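Local coordinates for protein broad specificity aminotransferase (Leishmania mexicana, PDB 4WB0) that probably transfers amino groups between amino acids such as aspartate and 2-oxo acids such as 2-oxoglutarate, working as a homodimer with pyridoxal 5'-phosphate, at residues R59-A64 against H308-N313; S362-S367 against G385-A390. One frame throughout, in Å; residues are numbered along the deposited sequence.

Contact 1 (R59-A64 against H308-N313); sequences RVVRKA and HLILSN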
ATOM      1  N   ARG B  59      -2.246 -14.527 -20.904  1.00 31.94           N
ATOM      2  CA  ARG B  59      -1.185 -14.616 -21.915  1.00 31.15           C
ATOM      3  C   ARG B  59      -0.588 -13.218 -22.204  1.00 30.27           C
ATOM      4  O   ARG B  59       0.634 -13.088 -22.270  1.00 29.89           O
ATOM      5  CB  ARG B  59      -1.706 -15.263 -23.210  1.00 38.76           C
ATOM      6  CG  ARG B  59      -1.916 -16.770 -23.079  1.00 41.67           C
ATOM      7  CD  ARG B  59      -2.370 -17.438 -24.427  1.00 64.95           C
ATOM      8  NE  ARG B  59      -3.591 -16.813 -24.960  1.00 69.97           N
ATOM      9  CZ  ARG B  59      -4.835 -17.143 -24.609  1.00 77.23           C
ATOM     10  NH1 ARG B  59      -5.060 -18.115 -23.725  1.00 81.60           N
ATOM     11  NH2 ARG B  59      -5.866 -16.501 -25.149  1.00 77.86           N
ATOM     12  N   VAL B  60      -1.425 -12.162 -22.274  1.00 30.78           N
ATOM     13  CA  VAL B  60      -0.901 -10.801 -22.533  1.00 30.09           C
ATOM     14  C   VAL B  60      -0.085 -10.273 -21.359  1.00 29.79           C
ATOM     15  O   VAL B  60       0.838  -9.471 -21.551  1.00 29.00           O
ATOM     16  CB  VAL B  60      -2.011  -9.742 -22.844  1.00 30.86           C
ATOM     17  CG1 VAL B  60      -2.688  -9.983 -24.155  1.00 34.99           C
ATOM     18  CG2 VAL B  60      -3.052  -9.644 -21.691  1.00 28.69           C
ATOM     19  N   VAL B  61      -0.419 -10.695 -20.137  1.00 26.50           N
ATOM     20  CA  VAL B  61       0.403 -10.303 -18.991  1.00 24.94           C
ATOM     21  C   VAL B  61       1.783 -11.016 -19.023  1.00 26.93           C
ATOM     22  O   VAL B  61       2.794 -10.368 -18.794  1.00 24.38           O
ATOM     23  CB  VAL B  61      -0.331 -10.551 -17.684  1.00 25.45           C
ATOM     24  CG1 VAL B  61       0.605 -10.464 -16.511  1.00 24.26           C
ATOM     25  CG2 VAL B  61      -1.456  -9.518 -17.549  1.00 27.16           C
ATOM     26  N   ARG B  62       1.828 -12.308 -19.386  1.00 30.64           N
ATOM     27  CA  ARG B  62       3.095 -13.020 -19.541  1.00 30.34           C
ATOM     28  C   ARG B  62       3.964 -12.374 -20.636  1.00 31.47           C
ATOM     29  O   ARG B  62       5.183 -12.238 -20.484  1.00 30.03           O
ATOM     30  CB  ARG B  62       2.861 -14.522 -19.862  1.00 37.39           C
ATOM     31  CG  ARG B  62       2.113 -15.336 -18.783  1.00 39.33           C
ATOM     32  CD  ARG B  62       2.715 -15.093 -17.385  1.00 44.42           C
ATOM     33  NE  ARG B  62       4.116 -15.508 -17.279  1.00 52.15           N
ATOM     34  CZ  ARG B  62       4.889 -15.297 -16.203  1.00 57.77           C
ATOM     35  NH1 ARG B  62       4.411 -14.667 -15.132  1.00 59.96           N
ATOM     36  NH2 ARG B  62       6.144 -15.735 -16.187  1.00 57.70           N
ATOM     37  N   LYS B  63       3.340 -11.971 -21.743  1.00 32.02           N
ATOM     38  CA  LYS B  63       4.014 -11.195 -22.792  1.00 31.36           C
ATOM     39  C   LYS B  63       4.596  -9.871 -22.268  1.00 29.62           C
ATOM     40  O   LYS B  63       5.775  -9.532 -22.516  1.00 27.76           O
ATOM     41  CB  LYS B  63       3.030 -10.908 -23.937  1.00 35.53           C
ATOM     42  CG  LYS B  63       2.613 -12.115 -24.717  1.00 40.98           C
ATOM     43  CD  LYS B  63       1.912 -11.680 -26.008  1.00 44.09           C
ATOM     44  CE  LYS B  63       1.906 -12.770 -27.012  1.00 47.69           C
ATOM     45  NZ  LYS B  63       1.302 -12.265 -28.287  1.00 49.55           N
ATOM     46  N   ALA B  64       3.766  -9.114 -21.548  1.00 29.10           N
ATOM     47  CA  ALA B  64       4.195  -7.829 -21.023  1.00 27.35           C
ATOM     48  C   ALA B  64       5.360  -8.005 -20.028  1.00 27.13           C
ATOM     49  O   ALA B  64       6.212  -7.162 -19.970  1.00 27.47           O
ATOM     50  CB  ALA B  64       2.990  -7.075 -20.348  1.00 27.05           C
ATOM     51  N   HIS B 308       0.032  -0.495 -17.889  1.00 27.76           N
ATOM     52  CA  HIS B 308       0.255   0.558 -18.867  1.00 30.07           C
ATOM     53  C   HIS B 308       0.654   0.019 -20.231  1.00 29.49           C
ATOM     54  O   HIS B 308       0.177   0.507 -21.253  1.00 29.33           O
ATOM     55  CB  HIS B 308       1.357   1.539 -18.404  1.00 28.88           C
ATOM     56  CG  HIS B 308       1.852   2.416 -19.498  1.00 29.64           C
ATOM     57  ND1 HIS B 308       3.107   2.260 -20.060  1.00 29.04           N
ATOM     58  CD2 HIS B 308       1.276   3.465 -20.138  1.00 30.97           C
ATOM     59  CE1 HIS B 308       3.265   3.148 -21.027  1.00 30.33           C
ATOM     60  NE2 HIS B 308       2.173   3.899 -21.089  1.00 32.31           N
ATOM     61  N   LEU B 309       1.558  -0.962 -20.234  1.00 29.40           N
ATOM     62  CA  LEU B 309       2.061  -1.538 -21.504  1.00 29.24           C
ATOM     63  C   LEU B 309       0.889  -2.240 -22.263  1.00 30.16           C
ATOM     64  O   LEU B 309       0.708  -2.089 -23.465  1.00 31.31           O
ATOM     65  CB  LEU B 309       3.226  -2.503 -21.194  1.00 28.47           C
ATOM     66  CG  LEU B 309       3.935  -3.166 -22.354  1.00 32.51           C
ATOM     67  CD1 LEU B 309       4.424  -2.110 -23.369  1.00 34.62           C
ATOM     68  CD2 LEU B 309       5.121  -3.999 -21.803  1.00 30.76           C
ATOM     69  N   ILE B 310       0.045  -2.949 -21.528  1.00 31.01           N
ATOM     70  CA  ILE B 310      -1.072  -3.650 -22.150  1.00 31.51           C
ATOM     71  C   ILE B 310      -2.107  -2.621 -22.669  1.00 31.55           C
ATOM     72  O   ILE B 310      -2.642  -2.747 -23.792  1.00 32.92           O
ATOM     73  CB  ILE B 310      -1.673  -4.651 -21.155  1.00 33.93           C
ATOM     74  CG1 ILE B 310      -0.688  -5.784 -20.932  1.00 32.18           C
ATOM     75  CG2 ILE B 310      -2.987  -5.253 -21.663  1.00 33.44           C
ATOM     76  CD1 ILE B 310      -0.994  -6.568 -19.650  1.00 31.55           C
ATOM     77  N   LEU B 311      -2.330  -1.556 -21.906  1.00 29.05           N
ATOM     78  CA  LEU B 311      -3.291  -0.527 -22.326  1.00 28.88           C
ATOM     79  C   LEU B 311      -2.828   0.224 -23.529  1.00 30.43           C
ATOM     80  O   LEU B 311      -3.646   0.605 -24.373  1.00 28.56           O
ATOM     81  CB  LEU B 311      -3.554   0.441 -21.174  1.00 29.61           C
ATOM     82  CG  LEU B 311      -4.458  -0.185 -20.141  1.00 30.16           C
ATOM     83  CD1 LEU B 311      -4.545   0.772 -18.936  1.00 31.31           C
ATOM     84  CD2 LEU B 311      -5.888  -0.523 -20.659  1.00 32.23           C
ATOM     85  N   SER B 312      -1.513   0.438 -23.607  1.00 31.44           N
ATOM     86  CA  SER B 312      -0.934   1.380 -24.558  1.00 32.32           C
ATOM     87  C   SER B 312      -0.394   0.743 -25.815  1.00 34.97           C
ATOM     88  O   SER B 312      -0.505   1.327 -26.892  1.00 33.66           O
ATOM     89  CB  SER B 312       0.197   2.185 -23.883  1.00 31.58           C
ATOM     90  OG  SER B 312       1.224   1.336 -23.389  1.00 30.92           O
ATOM     91  N   ASN B 313       0.218  -0.427 -25.695  1.00 34.00           N
ATOM     92  CA  ASN B 313       0.696  -1.097 -26.887  1.00 37.94           C
ATOM     93  C   ASN B 313      -0.537  -1.567 -27.695  1.00 38.60           C
ATOM     94  O   ASN B 313      -1.339  -2.389 -27.210  1.00 34.25           O
ATOM     95  CB  ASN B 313       1.636  -2.248 -26.519  1.00 39.41           C
ATOM     96  CG  ASN B 313       2.144  -2.992 -27.714  1.00 41.93           C
ATOM     97  OD1 ASN B 313       1.439  -3.805 -28.302  1.00 41.86           O
ATOM     98  ND2 ASN B 313       3.386  -2.707 -28.097  1.00 43.78           N
TER
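Ile-310 meets Val-60, Val-61 and Ala-64 where two helices of the class I aminotransferase fold pack across each other, an instance of distant helices joined mainly by small and branched apolar side chains. The segment axes come within 9.9 Å, and their N-to-C directions differ by 112°, which restricts the touching surface to a few residues. From CB, which is directed at helix 59-69, the Ile-310 side chain divides. Its CG2 branch takes the place anti to the backbone N, and the longer arm is left to reach across. On that arm CG1 rests 3.9 Å from Ala-64 CB, and also lies beside Val-60 O, a carbonyl already used by Ala-64 N in the helix. The chain is then nearly extended (chi2 162°), which brings CD1 up against both valines. There CD1 lies 3.7 Å from Val-61 CG2, the two side chains crossing obliquely, and 4.2 Å from Val-60 CG2. Trp-320 of helix 314-344 packs on both Val-60 and Ile-310, while Tyr-75 of the other subunit packs on Val-61, so this buried patch lies close to the dimer interface. Glu-323 accepts hydrogen bonds from the backbone N atoms of Arg-59 and Val-60, at the start of their helix. Beside the isoleucine, Leu-309 CD2 comes up to Ala-64, 4.0 Å from its CB and 3.8 Å from its O.

Contact 2 (S362-S367 against G385-A390); sequences SFLGLS and GRANIA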
ATOM      1  N   SER B 362     -22.862 -14.613  -8.069  1.00 46.35           N
ATOM      2  CA  SER B 362     -24.269 -14.899  -8.175  1.00 45.84           C
ATOM      3  C   SER B 362     -24.834 -15.109  -6.787  1.00 44.91           C
ATOM      4  O   SER B 362     -24.270 -15.874  -5.995  1.00 44.49           O
ATOM      5  CB  SER B 362     -24.507 -16.145  -9.017  1.00 45.49           C
ATOM      6  OG  SER B 362     -25.851 -16.561  -8.882  1.00 51.02           O
ATOM      7  N   PHE B 363     -25.921 -14.410  -6.492  1.00 44.95           N
ATOM      8  CA  PHE B 363     -26.770 -14.761  -5.377  1.00 46.05           C
ATOM      9  C   PHE B 363     -27.696 -15.888  -5.878  1.00 48.62           C
ATOM     10  O   PHE B 363     -28.579 -15.649  -6.703  1.00 49.09           O
ATOM     11  CB  PHE B 363     -27.559 -13.537  -4.898  1.00 46.60           C
ATOM     12  CG  PHE B 363     -27.156 -13.044  -3.544  1.00 44.95           C
ATOM     13  CD1 PHE B 363     -25.837 -13.005  -3.168  1.00 43.96           C
ATOM     14  CD2 PHE B 363     -28.119 -12.595  -2.655  1.00 47.11           C
ATOM     15  CE1 PHE B 363     -25.467 -12.567  -1.898  1.00 44.07           C
ATOM     16  CE2 PHE B 363     -27.764 -12.151  -1.396  1.00 44.68           C
ATOM     17  CZ  PHE B 363     -26.430 -12.134  -1.018  1.00 43.81           C
ATOM     18  N   LEU B 364     -27.447 -17.116  -5.428  1.00 46.39           N
ATOM     19  CA  LEU B 364     -28.195 -18.253  -5.929  1.00 47.93           C
ATOM     20  C   LEU B 364     -29.675 -18.290  -5.482  1.00 49.92           C
ATOM     21  O   LEU B 364     -30.482 -18.971  -6.109  1.00 52.13           O
ATOM     22  CB  LEU B 364     -27.504 -19.544  -5.514  1.00 47.04           C
ATOM     23  CG  LEU B 364     -26.175 -19.760  -6.233  1.00 46.97           C
ATOM     24  CD1 LEU B 364     -25.526 -20.963  -5.641  1.00 47.43           C
ATOM     25  CD2 LEU B 364     -26.318 -19.891  -7.760  1.00 48.27           C
ATOM     26  N   GLY B 365     -30.014 -17.559  -4.422  1.00 50.23           N
ATOM     27  CA  GLY B 365     -31.375 -17.478  -3.929  1.00 53.34           C
ATOM     28  C   GLY B 365     -31.725 -18.612  -2.983  1.00 54.32           C
ATOM     29  O   GLY B 365     -32.881 -18.994  -2.895  1.00 56.99           O
ATOM     30  N   LEU B 366     -30.728 -19.139  -2.279  1.00 51.95           N
ATOM     31  CA  LEU B 366     -30.914 -20.255  -1.343  1.00 54.33           C
ATOM     32  C   LEU B 366     -31.052 -19.793   0.100  1.00 49.48           C
ATOM     33  O   LEU B 366     -30.410 -18.821   0.501  1.00 48.71           O
ATOM     34  CB  LEU B 366     -29.719 -21.216  -1.437  1.00 60.56           C
ATOM     35  CG  LEU B 366     -29.547 -22.039  -2.708  1.00 69.90           C
ATOM     36  CD1 LEU B 366     -28.222 -22.800  -2.662  1.00 70.72           C
ATOM     37  CD2 LEU B 366     -30.711 -22.994  -2.845  1.00 77.10           C
ATOM     38  N   SER B 367     -31.856 -20.496   0.893  1.00 49.98           N
ATOM     39  CA  SER B 367     -31.952 -20.196   2.315  1.00 52.45           C
ATOM     40  C   SER B 367     -30.648 -20.536   3.027  1.00 55.74           C
ATOM     41  O   SER B 367     -29.776 -21.212   2.471  1.00 53.68           O
ATOM     42  CB  SER B 367     -33.097 -20.982   2.955  1.00 57.94           C
ATOM     43  OG  SER B 367     -32.727 -22.356   3.060  1.00 59.72           O
ATOM     44  N   GLY B 385     -25.576 -17.296   0.111  1.00 44.34           N
ATOM     45  CA  GLY B 385     -25.908 -17.927  -1.157  1.00 44.03           C
ATOM     46  C   GLY B 385     -25.051 -17.413  -2.295  1.00 41.94           C
ATOM     47  O   GLY B 385     -25.332 -17.681  -3.467  1.00 41.80           O
ATOM     48  N   ARG B 386     -23.981 -16.704  -1.954  1.00 39.99           N
ATOM     49  CA  ARG B 386     -23.050 -16.213  -2.960  1.00 37.80           C
ATOM     50  C   ARG B 386     -22.108 -17.326  -3.404  1.00 36.29           C
ATOM     51  O   ARG B 386     -21.509 -18.033  -2.586  1.00 33.58           O
ATOM     52  CB  ARG B 386     -22.213 -15.040  -2.465  1.00 38.68           C
ATOM     53  CG  ARG B 386     -21.546 -14.335  -3.658  1.00 39.10           C
ATOM     54  CD  ARG B 386     -20.465 -13.354  -3.267  1.00 41.07           C
ATOM     55  NE  ARG B 386     -19.348 -14.070  -2.672  1.00 43.39           N
ATOM     56  CZ  ARG B 386     -18.138 -13.562  -2.535  1.00 47.38           C
ATOM     57  NH1 ARG B 386     -17.883 -12.330  -2.975  1.00 48.03           N
ATOM     58  NH2 ARG B 386     -17.195 -14.298  -1.970  1.00 49.46           N
ATOM     59  N   ALA B 387     -22.024 -17.472  -4.722  1.00 35.23           N
ATOM     60  CA  ALA B 387     -21.115 -18.418  -5.384  1.00 35.77           C
ATOM     61  C   ALA B 387     -20.271 -17.663  -6.389  1.00 32.66           C
ATOM     62  O   ALA B 387     -20.766 -16.748  -7.004  1.00 33.21           O
ATOM     63  CB  ALA B 387     -21.923 -19.485  -6.073  1.00 36.43           C
ATOM     64  N   ASN B 388     -18.997 -18.012  -6.505  1.00 34.49           N
ATOM     65  CA  ASN B 388     -18.153 -17.546  -7.592  1.00 35.13           C
ATOM     66  C   ASN B 388     -18.329 -18.446  -8.799  1.00 36.05           C
ATOM     67  O   ASN B 388     -17.762 -19.538  -8.896  1.00 33.75           O
ATOM     68  CB  ASN B 388     -16.695 -17.510  -7.162  1.00 36.01           C
ATOM     69  CG  ASN B 388     -15.758 -17.213  -8.323  1.00 34.39           C
ATOM     70  OD1 ASN B 388     -16.158 -16.616  -9.308  1.00 31.50           O
ATOM     71  ND2 ASN B 388     -14.532 -17.704  -8.233  1.00 34.48           N
ATOM     72  N   ILE B 389     -19.170 -17.983  -9.712  1.00 38.92           N
ATOM     73  CA  ILE B 389     -19.432 -18.697 -10.945  1.00 40.21           C
ATOM     74  C   ILE B 389     -18.135 -18.935 -11.682  1.00 38.72           C
ATOM     75  O   ILE B 389     -17.945 -19.970 -12.302  1.00 40.47           O
ATOM     76  CB  ILE B 389     -20.407 -17.921 -11.849  1.00 42.61           C
ATOM     77  CG1 ILE B 389     -21.718 -17.611 -11.110  1.00 44.20           C
ATOM     78  CG2 ILE B 389     -20.725 -18.715 -13.093  1.00 41.94           C
ATOM     79  CD1 ILE B 389     -22.445 -18.857 -10.654  1.00 46.16           C
ATOM     80  N   ALA B 390     -17.202 -18.003 -11.540  1.00 36.81           N
ATOM     81  CA  ALA B 390     -15.977 -18.075 -12.335  1.00 35.34           C
ATOM     82  C   ALA B 390     -14.984 -19.101 -11.819  1.00 35.22           C
ATOM     83  O   ALA B 390     -13.958 -19.326 -12.436  1.00 32.32           O
ATOM     84  CB  ALA B 390     -15.337 -16.743 -12.419  1.00 34.09           C
TER
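In the short antiparallel pair of strands 361-363 and 386-388, the second strand opens with the arginine that, in aspartate aminotransferases of this family, binds the substrate's alpha-carboxylate; Arg-386 probably occupies that place. Ser-362 and Ala-387 form a hydrogen-bonded pair: Ser-362 N gives to Ala-387 O at 3.2 Å, and Ala-387 N returns a bond to Ser-362 O at 3.0 Å. The register continues past the strand, where Leu-364 N binds Gly-385 O at 2.9 Å. This last bond is almost straight at the hydrogen (175°), yet its donor stands above the carbonyl plane. Next to it, Phe-363 and Arg-386 make the non-hydrogen-bonded pair and share a face, with Phe-363 CE1 4.1 Å from Arg-386 CB. The arginine's CG swings anti to its own N (chi1 -165°) and the chain bends at chi3, taking the guanidinium away from the ring, with the two planes 90° apart; its NH1 makes a weak hydrogen bond to Asn-195 OD1. On the face of Ser-362 and Ala-387, Leu-364 CD1 lies 3.9 Å from Ala-387 CB, and Ser-362 CB is 3.8 Å from Ile-389 CD1. The Ser-362 hydroxyl is hydrogen-bonded to Gln-357 OE1. Met-334 and Arg-335 of helix 314-344 pack on Ile-389. Tyr-162 meets the Phe-363 ring edge-to-face, while Leu-366 leads on to Cys-371 and Cys-374 of helix 368-376.

Overall arrangement
From the N terminus, the chain runs through helix 59-69 and then builds the seven-stranded mixed sheet and its helices before helix 302-312 returns to close contact 1, a long closure with 243 residues between the segments. Helix 314-344 follows directly and has side chains touching both contacts. Contact 2 then makes a short closure by comparison, ending a brief excursion of 17 residues, which holds helix 368-376 and strand 379-380, itself paired with strand 41-42 near the start of the chain. The two closures lie in series, neither nesting nor crossing. Their centres are 33 Å apart and their nearest atoms about 14 Å.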